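Local structure of calcium-dependent protein kinase, putative (Plasmodium falciparum, 3MSE) at residues N25-E30 with K111-K116; E43-L48 with I90-F95; D122-K127 with I164-F169. The protein probably phosphorylates serine and threonine residues of proteins in response to calcium, which this C-terminal piece, its calmodulin-like part, binds through EF-hands. All coordinates share one frame; numbering follows the deposited sequence.

Contact 1. Residues N25-E30 with K111-K116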
loop_
_atom_site.group_PDB
_atom_site.type_symbol
_atom_site.label_atom_id
_atom_site.label_comp_id
_atom_site.label_asym_id
_atom_site.label_seq_id
_atom_site.Cartn_x
_atom_site.Cartn_y
_atom_site.Cartn_z
ATOM N N ASN A 25 8.576 -7.297 -8.527
ATOM C CA ASN A 25 9.480 -7.235 -7.345
ATOM C C ASN A 25 9.814 -5.809 -6.842
ATOM O O ASN A 25 9.944 -5.594 -5.634
ATOM C CB ASN A 25 10.777 -8.021 -7.580
ATOM C CG ASN A 25 10.658 -9.471 -7.156
ATOM O OD1 ASN A 25 11.099 -9.842 -6.072
ATOM N ND2 ASN A 25 10.049 -10.302 -8.013
ATOM N N ILE A 26 9.913 -4.863 -7.772
ATOM C CA ILE A 26 10.067 -3.438 -7.435
ATOM C C ILE A 26 8.889 -2.957 -6.590
ATOM O O ILE A 26 9.070 -2.358 -5.519
ATOM C CB ILE A 26 10.207 -2.543 -8.704
ATOM C CG1 ILE A 26 11.499 -2.866 -9.441
ATOM C CG2 ILE A 26 10.151 -1.029 -8.328
ATOM C CD1 ILE A 26 11.476 -2.432 -10.914
ATOM N N MET A 27 7.680 -3.248 -7.059
ATOM C CA MET A 27 6.474 -2.932 -6.298
ATOM C C MET A 27 6.409 -3.686 -4.976
ATOM O O MET A 27 5.948 -3.146 -3.960
ATOM C CB MET A 27 5.238 -3.215 -7.142
ATOM C CG MET A 27 5.069 -2.249 -8.289
ATOM S SD MET A 27 3.459 -2.473 -9.075
ATOM C CE MET A 27 3.803 -3.904 -10.078
ATOM N N ALA A 28 6.883 -4.931 -4.983
ATOM C CA ALA A 28 6.894 -5.754 -3.778
ATOM C C ALA A 28 7.799 -5.154 -2.712
ATOM O O ALA A 28 7.496 -5.227 -1.514
ATOM C CB ALA A 28 7.330 -7.163 -4.093
ATOM N N HIS A 29 8.922 -4.590 -3.147
ATOM C CA HIS A 29 9.794 -3.890 -2.218
ATOM C C HIS A 29 9.077 -2.707 -1.547
ATOM O O HIS A 29 9.214 -2.511 -0.340
ATOM C CB HIS A 29 11.112 -3.428 -2.852
ATOM C CG HIS A 29 12.010 -2.752 -1.863
ATOM N ND1 HIS A 29 12.200 -1.385 -1.839
ATOM C CD2 HIS A 29 12.686 -3.247 -0.798
ATOM C CE1 HIS A 29 12.994 -1.073 -0.828
ATOM N NE2 HIS A 29 13.300 -2.184 -0.179
ATOM N N GLU A 30 8.313 -1.958 -2.340
ATOM C CA GLU A 30 7.520 -0.832 -1.855
ATOM C C GLU A 30 6.417 -1.229 -0.857
ATOM O O GLU A 30 6.044 -0.424 -0.005
ATOM C CB GLU A 30 6.935 -0.042 -3.034
ATOM C CG GLU A 30 7.501 1.371 -3.197
ATOM C CD GLU A 30 8.927 1.405 -3.723
ATOM O OE1 GLU A 30 9.111 1.374 -4.964
ATOM O OE2 GLU A 30 9.863 1.490 -2.897
ATOM N N LYS A 111 3.504 3.984 -10.628
ATOM C CA LYS A 111 4.223 5.207 -10.962
ATOM C C LYS A 111 5.623 5.160 -10.384
ATOM O O LYS A 111 6.580 5.481 -11.073
ATOM C CB LYS A 111 3.479 6.461 -10.476
ATOM C CG LYS A 111 3.308 7.554 -11.545
ATOM C CD LYS A 111 4.623 7.947 -12.205
ATOM C CE LYS A 111 4.432 9.049 -13.237
ATOM N NZ LYS A 111 5.766 9.560 -13.686
ATOM N N ALA A 112 5.724 4.740 -9.123
ATOM C CA ALA A 112 7.004 4.628 -8.426
ATOM C C ALA A 112 7.932 3.596 -9.064
ATOM O O ALA A 112 9.147 3.816 -9.136
ATOM C CB ALA A 112 6.788 4.314 -6.950
ATOM N N ALA A 113 7.364 2.477 -9.523
ATOM C CA ALA A 113 8.139 1.462 -10.228
ATOM C C ALA A 113 8.675 2.009 -11.552
ATOM O O ALA A 113 9.855 1.853 -11.864
ATOM C CB ALA A 113 7.296 0.201 -10.458
ATOM N N PHE A 114 7.791 2.643 -12.321
ATOM C CA PHE A 114 8.156 3.294 -13.570
ATOM C C PHE A 114 9.305 4.291 -13.368
ATOM O O PHE A 114 10.259 4.302 -14.137
ATOM C CB PHE A 114 6.935 4.005 -14.163
ATOM C CG PHE A 114 7.205 4.686 -15.468
ATOM C CD1 PHE A 114 6.980 4.022 -16.669
ATOM C CD2 PHE A 114 7.677 5.999 -15.501
ATOM C CE1 PHE A 114 7.235 4.638 -17.884
ATOM C CE2 PHE A 114 7.930 6.640 -16.724
ATOM C CZ PHE A 114 7.710 5.956 -17.914
ATOM N N ASN A 115 9.198 5.123 -12.332
ATOM C CA ASN A 115 10.220 6.138 -12.048
ATOM C C ASN A 115 11.562 5.529 -11.725
ATOM O O ASN A 115 12.585 6.040 -12.162
ATOM C CB ASN A 115 9.778 7.083 -10.926
ATOM C CG ASN A 115 8.771 8.121 -11.405
ATOM O OD1 ASN A 115 8.702 8.431 -12.594
ATOM N ND2 ASN A 115 7.985 8.649 -10.488
ATOM N N LYS A 116 11.564 4.425 -10.978
ATOM C CA LYS A 116 12.811 3.708 -10.706
ATOM C C LYS A 116 13.457 3.164 -11.973
ATOM O O LYS A 116 14.677 3.166 -12.091
ATOM C CB LYS A 116 12.604 2.592 -9.689
ATOM C CG LYS A 116 12.499 3.109 -8.269
ATOM C CD LYS A 116 12.618 2.002 -7.245
ATOM C CE LYS A 116 12.713 2.588 -5.832
ATOM N NZ LYS A 116 11.589 3.540 -5.535
#

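Contact 2. Residues E43-L48 with I90-F95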
loop_
_atom_site.group_PDB
_atom_site.type_symbol
_atom_site.label_atom_id
_atom_site.label_comp_id
_atom_site.label_asym_id
_atom_site.label_seq_id
_atom_site.Cartn_x
_atom_site.Cartn_y
_atom_site.Cartn_z
ATOM N N GLU A 43 3.258 -2.160 16.758
ATOM C CA GLU A 43 3.953 -2.369 18.017
ATOM C C GLU A 43 3.698 -1.212 18.982
ATOM O O GLU A 43 3.566 -1.419 20.188
ATOM C CB GLU A 43 5.447 -2.600 17.794
ATOM C CG GLU A 43 5.810 -4.081 17.590
ATOM C CD GLU A 43 5.679 -4.906 18.872
ATOM O OE1 GLU A 43 6.585 -4.831 19.736
ATOM O OE2 GLU A 43 4.672 -5.634 19.016
ATOM N N LEU A 44 3.601 -0.004 18.436
ATOM C CA LEU A 44 3.267 1.166 19.233
ATOM C C LEU A 44 1.882 1.016 19.844
ATOM O O LEU A 44 1.701 1.200 21.048
ATOM C CB LEU A 44 3.351 2.428 18.383
ATOM C CG LEU A 44 3.359 3.772 19.116
ATOM C CD1 LEU A 44 4.596 3.893 20.014
ATOM C CD2 LEU A 44 3.306 4.906 18.088
ATOM N N PHE A 45 0.913 0.648 19.012
ATOM C CA PHE A 45 -0.460 0.426 19.465
ATOM C C PHE A 45 -0.522 -0.592 20.612
ATOM O O PHE A 45 -1.232 -0.385 21.587
ATOM C CB PHE A 45 -1.337 -0.037 18.284
ATOM C CG PHE A 45 -2.775 -0.247 18.640
ATOM C CD1 PHE A 45 -3.691 0.791 18.513
ATOM C CD2 PHE A 45 -3.223 -1.488 19.096
ATOM C CE1 PHE A 45 -5.032 0.612 18.848
ATOM C CE2 PHE A 45 -4.566 -1.677 19.432
ATOM C CZ PHE A 45 -5.468 -0.617 19.308
ATOM N N TYR A 46 0.230 -1.683 20.477
ATOM C CA TYR A 46 0.266 -2.748 21.470
ATOM C C TYR A 46 0.790 -2.232 22.817
ATOM O O TYR A 46 0.245 -2.575 23.863
ATOM C CB TYR A 46 1.103 -3.941 20.963
ATOM C CG TYR A 46 1.074 -5.162 21.876
ATOM C CD1 TYR A 46 0.094 -6.151 21.721
ATOM C CD2 TYR A 46 2.030 -5.329 22.887
ATOM C CE1 TYR A 46 0.056 -7.270 22.552
ATOM C CE2 TYR A 46 2.006 -6.448 23.729
ATOM C CZ TYR A 46 1.014 -7.409 23.553
ATOM O OH TYR A 46 0.983 -8.511 24.372
ATOM N N LYS A 47 1.833 -1.404 22.788
ATOM C CA LYS A 47 2.370 -0.814 24.022
ATOM C C LYS A 47 1.409 0.172 24.679
ATOM O O LYS A 47 1.286 0.181 25.900
ATOM C CB LYS A 47 3.748 -0.186 23.786
ATOM C CG LYS A 47 4.838 -1.238 23.542
ATOM C CD LYS A 47 6.008 -0.676 22.727
ATOM C CE LYS A 47 6.932 -1.797 22.227
ATOM N NZ LYS A 47 6.171 -2.778 21.367
ATOM N N LEU A 48 0.690 0.967 23.885
ATOM C CA LEU A 48 -0.247 1.936 24.472
ATOM C C LEU A 48 -1.463 1.286 25.110
ATOM O O LEU A 48 -2.011 1.792 26.093
ATOM C CB LEU A 48 -0.708 2.982 23.453
ATOM C CG LEU A 48 0.327 3.804 22.683
ATOM C CD1 LEU A 48 -0.301 5.100 22.211
ATOM C CD2 LEU A 48 1.540 4.076 23.536
ATOM N N ILE A 90 -10.355 4.923 20.916
ATOM C CA ILE A 90 -9.777 5.140 19.610
ATOM C C ILE A 90 -9.350 3.817 19.027
ATOM O O ILE A 90 -8.624 3.046 19.670
ATOM C CB ILE A 90 -8.575 6.122 19.689
ATOM C CG1 ILE A 90 -9.097 7.541 19.940
ATOM C CG2 ILE A 90 -7.738 6.066 18.419
ATOM C CD1 ILE A 90 -8.258 8.339 20.881
ATOM N N THR A 91 -9.802 3.546 17.805
ATOM C CA THR A 91 -9.530 2.248 17.197
ATOM C C THR A 91 -8.143 2.182 16.611
ATOM O O THR A 91 -7.486 3.216 16.398
ATOM C CB THR A 91 -10.530 1.895 16.060
ATOM O OG1 THR A 91 -10.332 2.793 14.974
ATOM C CG2 THR A 91 -11.987 1.961 16.544
ATOM N N TYR A 92 -7.718 0.956 16.324
ATOM C CA TYR A 92 -6.488 0.711 15.603
ATOM C C TYR A 92 -6.390 1.515 14.304
ATOM O O TYR A 92 -5.351 2.143 14.007
ATOM C CB TYR A 92 -6.336 -0.776 15.289
ATOM C CG TYR A 92 -5.223 -1.023 14.325
ATOM C CD1 TYR A 92 -3.891 -0.984 14.748
ATOM C CD2 TYR A 92 -5.486 -1.248 12.971
ATOM C CE1 TYR A 92 -2.855 -1.178 13.850
ATOM C CE2 TYR A 92 -4.451 -1.449 12.062
ATOM C CZ TYR A 92 -3.147 -1.417 12.507
ATOM O OH TYR A 92 -2.122 -1.616 11.617
ATOM N N THR A 93 -7.462 1.470 13.523
ATOM C CA THR A 93 -7.514 2.190 12.254
ATOM C C THR A 93 -7.389 3.707 12.454
ATOM O O THR A 93 -6.698 4.376 11.704
ATOM C CB THR A 93 -8.810 1.817 11.469
ATOM O OG1 THR A 93 -8.730 0.428 11.148
ATOM C CG2 THR A 93 -8.914 2.607 10.169
ATOM N N GLU A 94 -8.085 4.233 13.448
ATOM C CA GLU A 94 -8.030 5.671 13.754
ATOM C C GLU A 94 -6.654 6.152 14.252
ATOM O O GLU A 94 -6.215 7.268 13.907
ATOM C CB GLU A 94 -9.135 6.041 14.728
ATOM C CG GLU A 94 -10.539 5.774 14.125
ATOM C CD GLU A 94 -11.648 5.708 15.169
ATOM O OE1 GLU A 94 -12.815 5.508 14.758
ATOM O OE2 GLU A 94 -11.376 5.865 16.387
ATOM N N PHE A 95 -5.984 5.296 15.021
ATOM C CA PHE A 95 -4.661 5.571 15.571
ATOM C C PHE A 95 -3.686 5.606 14.418
ATOM O O PHE A 95 -2.858 6.500 14.292
ATOM C CB PHE A 95 -4.246 4.476 16.565
ATOM C CG PHE A 95 -2.878 4.691 17.193
ATOM C CD1 PHE A 95 -1.822 3.839 16.899
ATOM C CD2 PHE A 95 -2.660 5.742 18.092
ATOM C CE1 PHE A 95 -0.562 4.022 17.499
ATOM C CE2 PHE A 95 -1.397 5.942 18.693
ATOM C CZ PHE A 95 -0.361 5.093 18.408
#

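Contact 3. Residues D122-K127 with I164-F169. With CA (calcium ion), chain B.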
loop_
_atom_site.group_PDB
_atom_site.type_symbol
_atom_site.label_atom_id
_atom_site.label_comp_id
_atom_site.label_asym_id
_atom_site.label_seq_id
_atom_site.Cartn_x
_atom_site.Cartn_y
_atom_site.Cartn_z
ATOM N N ASP A 122 13.449 11.012 -17.867
ATOM C CA ASP A 122 12.977 11.676 -19.080
ATOM C C ASP A 122 11.505 11.365 -19.401
ATOM O O ASP A 122 10.967 11.871 -20.382
ATOM C CB ASP A 122 13.872 11.289 -20.263
ATOM C CG ASP A 122 14.163 9.799 -20.305
ATOM O OD1 ASP A 122 15.295 9.394 -19.934
ATOM O OD2 ASP A 122 13.251 9.025 -20.681
ATOM N N GLY A 123 10.870 10.526 -18.579
ATOM C CA GLY A 123 9.463 10.131 -18.775
ATOM C C GLY A 123 9.192 8.979 -19.737
ATOM O O GLY A 123 8.035 8.671 -20.037
ATOM N N TYR A 124 10.249 8.338 -20.228
ATOM C CA TYR A 124 10.102 7.194 -21.125
ATOM C C TYR A 124 10.989 6.031 -20.699
ATOM O O TYR A 124 12.147 6.236 -20.316
ATOM C CB TYR A 124 10.417 7.599 -22.569
ATOM C CG TYR A 124 9.329 8.447 -23.211
ATOM C CD1 TYR A 124 8.310 7.856 -23.961
ATOM C CD2 TYR A 124 9.318 9.839 -23.060
ATOM C CE1 TYR A 124 7.301 8.628 -24.545
ATOM C CE2 TYR A 124 8.310 10.623 -23.639
ATOM C CZ TYR A 124 7.307 10.011 -24.380
ATOM O OH TYR A 124 6.311 10.778 -24.955
ATOM N N ILE A 125 10.450 4.810 -20.767
ATOM C CA ILE A 125 11.267 3.614 -20.553
ATOM C C ILE A 125 11.862 3.144 -21.879
ATOM O O ILE A 125 11.153 2.625 -22.735
ATOM C CB ILE A 125 10.498 2.462 -19.830
ATOM C CG1 ILE A 125 10.283 2.808 -18.351
ATOM C CG2 ILE A 125 11.263 1.134 -19.953
ATOM C CD1 ILE A 125 9.431 1.790 -17.585
ATOM N N SER A 126 13.171 3.338 -22.032
ATOM C CA SER A 126 13.888 2.931 -23.239
ATOM C C SER A 126 14.373 1.498 -23.132
ATOM O O SER A 126 14.288 0.863 -22.073
ATOM C CB SER A 126 15.083 3.859 -23.507
ATOM O OG SER A 126 15.988 3.887 -22.406
ATOM N N LYS A 127 14.878 0.993 -24.246
ATOM C CA LYS A 127 15.518 -0.301 -24.290
ATOM C C LYS A 127 16.680 -0.363 -23.279
ATOM O O LYS A 127 16.833 -1.357 -22.549
ATOM C CB LYS A 127 16.007 -0.568 -25.713
ATOM C CG LYS A 127 16.122 -2.030 -26.086
ATOM C CD LYS A 127 17.547 -2.541 -25.906
ATOM C CE LYS A 127 17.668 -4.011 -26.268
ATOM N NZ LYS A 127 17.444 -4.262 -27.720
ATOM N N ILE A 164 8.720 4.165 -32.453
ATOM C CA ILE A 164 9.283 4.359 -31.122
ATOM C C ILE A 164 9.319 3.038 -30.354
ATOM O O ILE A 164 8.282 2.390 -30.163
ATOM C CB ILE A 164 8.486 5.417 -30.312
ATOM N N ASN A 165 10.520 2.631 -29.944
ATOM C CA ASN A 165 10.675 1.500 -29.035
ATOM C C ASN A 165 10.938 2.019 -27.622
ATOM O O ASN A 165 11.965 1.724 -26.995
ATOM C CB ASN A 165 11.778 0.556 -29.505
ATOM C CG ASN A 165 11.463 -0.895 -29.191
ATOM O OD1 ASN A 165 10.411 -1.414 -29.586
ATOM N ND2 ASN A 165 12.373 -1.562 -28.478
ATOM N N LYS A 166 9.986 2.825 -27.157
ATOM C CA LYS A 166 10.018 3.476 -25.864
ATOM C C LYS A 166 8.656 3.253 -25.225
ATOM O O LYS A 166 7.694 2.906 -25.913
ATOM C CB LYS A 166 10.263 4.976 -26.031
ATOM C CG LYS A 166 11.417 5.334 -26.972
ATOM C CD LYS A 166 11.687 6.837 -27.013
ATOM C CE LYS A 166 12.550 7.292 -25.844
ATOM N NZ LYS A 166 13.917 6.698 -25.902
ATOM N N ILE A 167 8.562 3.463 -23.919
ATOM C CA ILE A 167 7.325 3.204 -23.194
ATOM C C ILE A 167 6.985 4.380 -22.279
ATOM O O ILE A 167 7.763 4.730 -21.386
ATOM C CB ILE A 167 7.425 1.879 -22.372
ATOM C CG1 ILE A 167 7.683 0.678 -23.294
ATOM C CG2 ILE A 167 6.179 1.659 -21.529
ATOM C CD1 ILE A 167 8.126 -0.601 -22.565
ATOM N N SER A 168 5.826 4.989 -22.513
ATOM C CA SER A 168 5.301 6.044 -21.647
ATOM C C SER A 168 4.730 5.410 -20.385
ATOM O O SER A 168 4.541 4.196 -20.336
ATOM C CB SER A 168 4.188 6.813 -22.364
ATOM O OG SER A 168 2.993 6.042 -22.405
ATOM N N PHE A 169 4.425 6.226 -19.376
ATOM C CA PHE A 169 3.826 5.698 -18.168
ATOM C C PHE A 169 2.489 5.038 -18.455
ATOM O O PHE A 169 2.154 4.025 -17.842
ATOM C CB PHE A 169 3.663 6.746 -17.064
ATOM C CG PHE A 169 2.915 6.220 -15.870
ATOM C CD1 PHE A 169 1.651 6.707 -15.554
ATOM C CD2 PHE A 169 3.442 5.174 -15.111
ATOM C CE1 PHE A 169 0.940 6.198 -14.474
ATOM C CE2 PHE A 169 2.739 4.649 -14.034
ATOM C CZ PHE A 169 1.484 5.167 -13.709
HETATM CA CA CA B . 14.358 6.904 -19.706
HETATM O O HOH W 1 15.231 6.522 -21.452
HETATM O O HOH W 2 16.353 6.929 -18.548
#

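Contact 1. Residues N25-E30 with K111-K116
Ile-26 and Ala-113 form the middle of a helix-helix contact, a small apolar patch with a salt bridge at one side, which joins helix 18-48, the long helix that runs between the two halves of this calmodulin-like EF-hand part, to helix 109-117, which leads into the second calcium loop. Their CA atoms are 6.0 Å apart. The two short segments pass with axes 9.3 Å apart at their closest and N-to-C directions 119° from each other, so the two segments cross rather than run side by side. Ile-26 CG2 rests on Ala-113 CA at 3.7 Å and also touches its CB. That branch lies anti to the backbone N of Ile-26, which carries it out onto the facing helix. Met-27 flanks the same methyl, its CG 4.0 Å from Ala-113 CB, and packs further on Phe-109 and Leu-110 of the same helix. Met-27 also touches Trp-102 of the second subunit, which places the contact beside the dimer interface. Beside this apolar patch, Glu-30 and Lys-116 reach toward one another from opposite directions. Glu-30 was modelled in two positions, and the salt bridge belongs to one of them, so it is not certain to persist: the lysine chain runs extended past Ile-26 CG2 and bends only at its end (chi4 53°), turning Lys-116 NZ to Glu-30 OE1 in a weak bond of 3.3 Å.

Contact 2. Residues E43-L48 with I90-F95
Aromatic and aliphatic side chains of two EF-hand helices pack together here: Phe-45 and its neighbours at the end of helix 18-48, which leads into the first calcium loop, meet Tyr-92 and Phe-95 at the start of helix 92-99 in the same EF-hand pair. Among the ring contacts, Phe-45 and Tyr-92 make a T-shaped stack, with centroids 5.6 Å apart and planes at 83°. The tyrosine presents its edge, CD1 lying above one face of the phenylalanine and displaced toward its rim. With CG anti to the backbone N (chi1 -178°), Phe-45 projects from its helix across the first turn of the other, and its CE1 comes to 3.6 Å from Tyr-92 CA. Phe-95 meets the same ring at its edge, CD1 to Phe-45 CD1 being 3.9 Å.

The aliphatic contacts gather on Phe-95. Leu-44 CD2 touches its CZ at 3.7 Å, near the plane of the ring, while Leu-48 CD1 lies 3.8 Å from Phe-95 CE2; both leucine side chains cross the phenylalanine at about a right angle. Leu-56 of strand 56-57 packs on Phe-45, Leu-48 and Phe-95, and Met-10 of the second subunit also touches Phe-95.

No polar bond joins the two segments themselves. Thr-91 and Glu-94 form a capping box: Glu-94 N donates to Thr-91 OG1 over 3.1 Å, and Thr-91 N returns a nearly straight bond (174°) to Glu-94 OE2. Tyr-92 OH is hydrogen-bonded to Asn-42 OD1, a link to helix 18-48 just before 43-48.

The direct association is therefore apolar and aromatic, while the capping box satisfies the backbone N atoms of Thr-91 and Glu-94 at the helix start from which Tyr-92 and Phe-95 project.

Contact 3. Residues D122-K127 with I164-F169
Ile-125 and Ile-167 join the calcium loop to segment 164-169, which probably belongs to the partner EF-hand, through their main chains. Ile-125 N gives a 2.8 Å, nearly straight bond (173°) to Ile-167 O, whereas the return bond from Ile-167 N to Ile-125 O is weak and bent. Both carbonyls also receive CA-H...O contacts, Ile-167 O from Tyr-124 CA and Ile-125 O from Lys-166 CA. The isoleucines meet CB to CB at 4.0 Å, and both pack on Phe-172. Outside this pair, Tyr-124 CB lies against Lys-166 CE, the two side chains crossing at about a right angle.

Loop 122-127 directs its oxygens to the calcium ion. Asp-122 binds through OD1 and OD2, and Tyr-124 through its backbone O at 2.4 Å. Two waters, Asp-118 and Asp-129 complete the site. Asp-122 OD2 also accepts from Tyr-124 N at 3.1 Å, an Asx turn within the calcium loop. Ser-126 OG is hydrogen-bonded to one of the calcium-bound waters, and Ser-126 N donates to Asp-129 OD2. Ser-168 N bonds to Glu-171 OE2, and Lys-127 NZ to Asn-141 OD1.

A short antiparallel link between hydrophobic residues of neighbouring loops, loose as it is here, is consistent with paired EF-hands.

Overall arrangement
Helix 18-48 carries one side of both contact 1 and contact 2, whose centres lie 29 Å apart, and both touch the second subunit. Contact 2 belongs to the first EF-hand pair, where the Phe-45 side chain is about 7 Å from a calcium ion. Contact 3 holds ligands of the other calcium site; the Lys-116 side chain of contact 1 is about 11 Å from a calcium ion. Contacts 1 and 3 touch directly: Phe-114 CD1 meets Ile-125 CD1 at 3.4 Å, and Lys-111 makes a cation-pi contact with Phe-169. Contacts 2 and 3, with centres 44 Å apart, lie on opposite sides of the chain's centre.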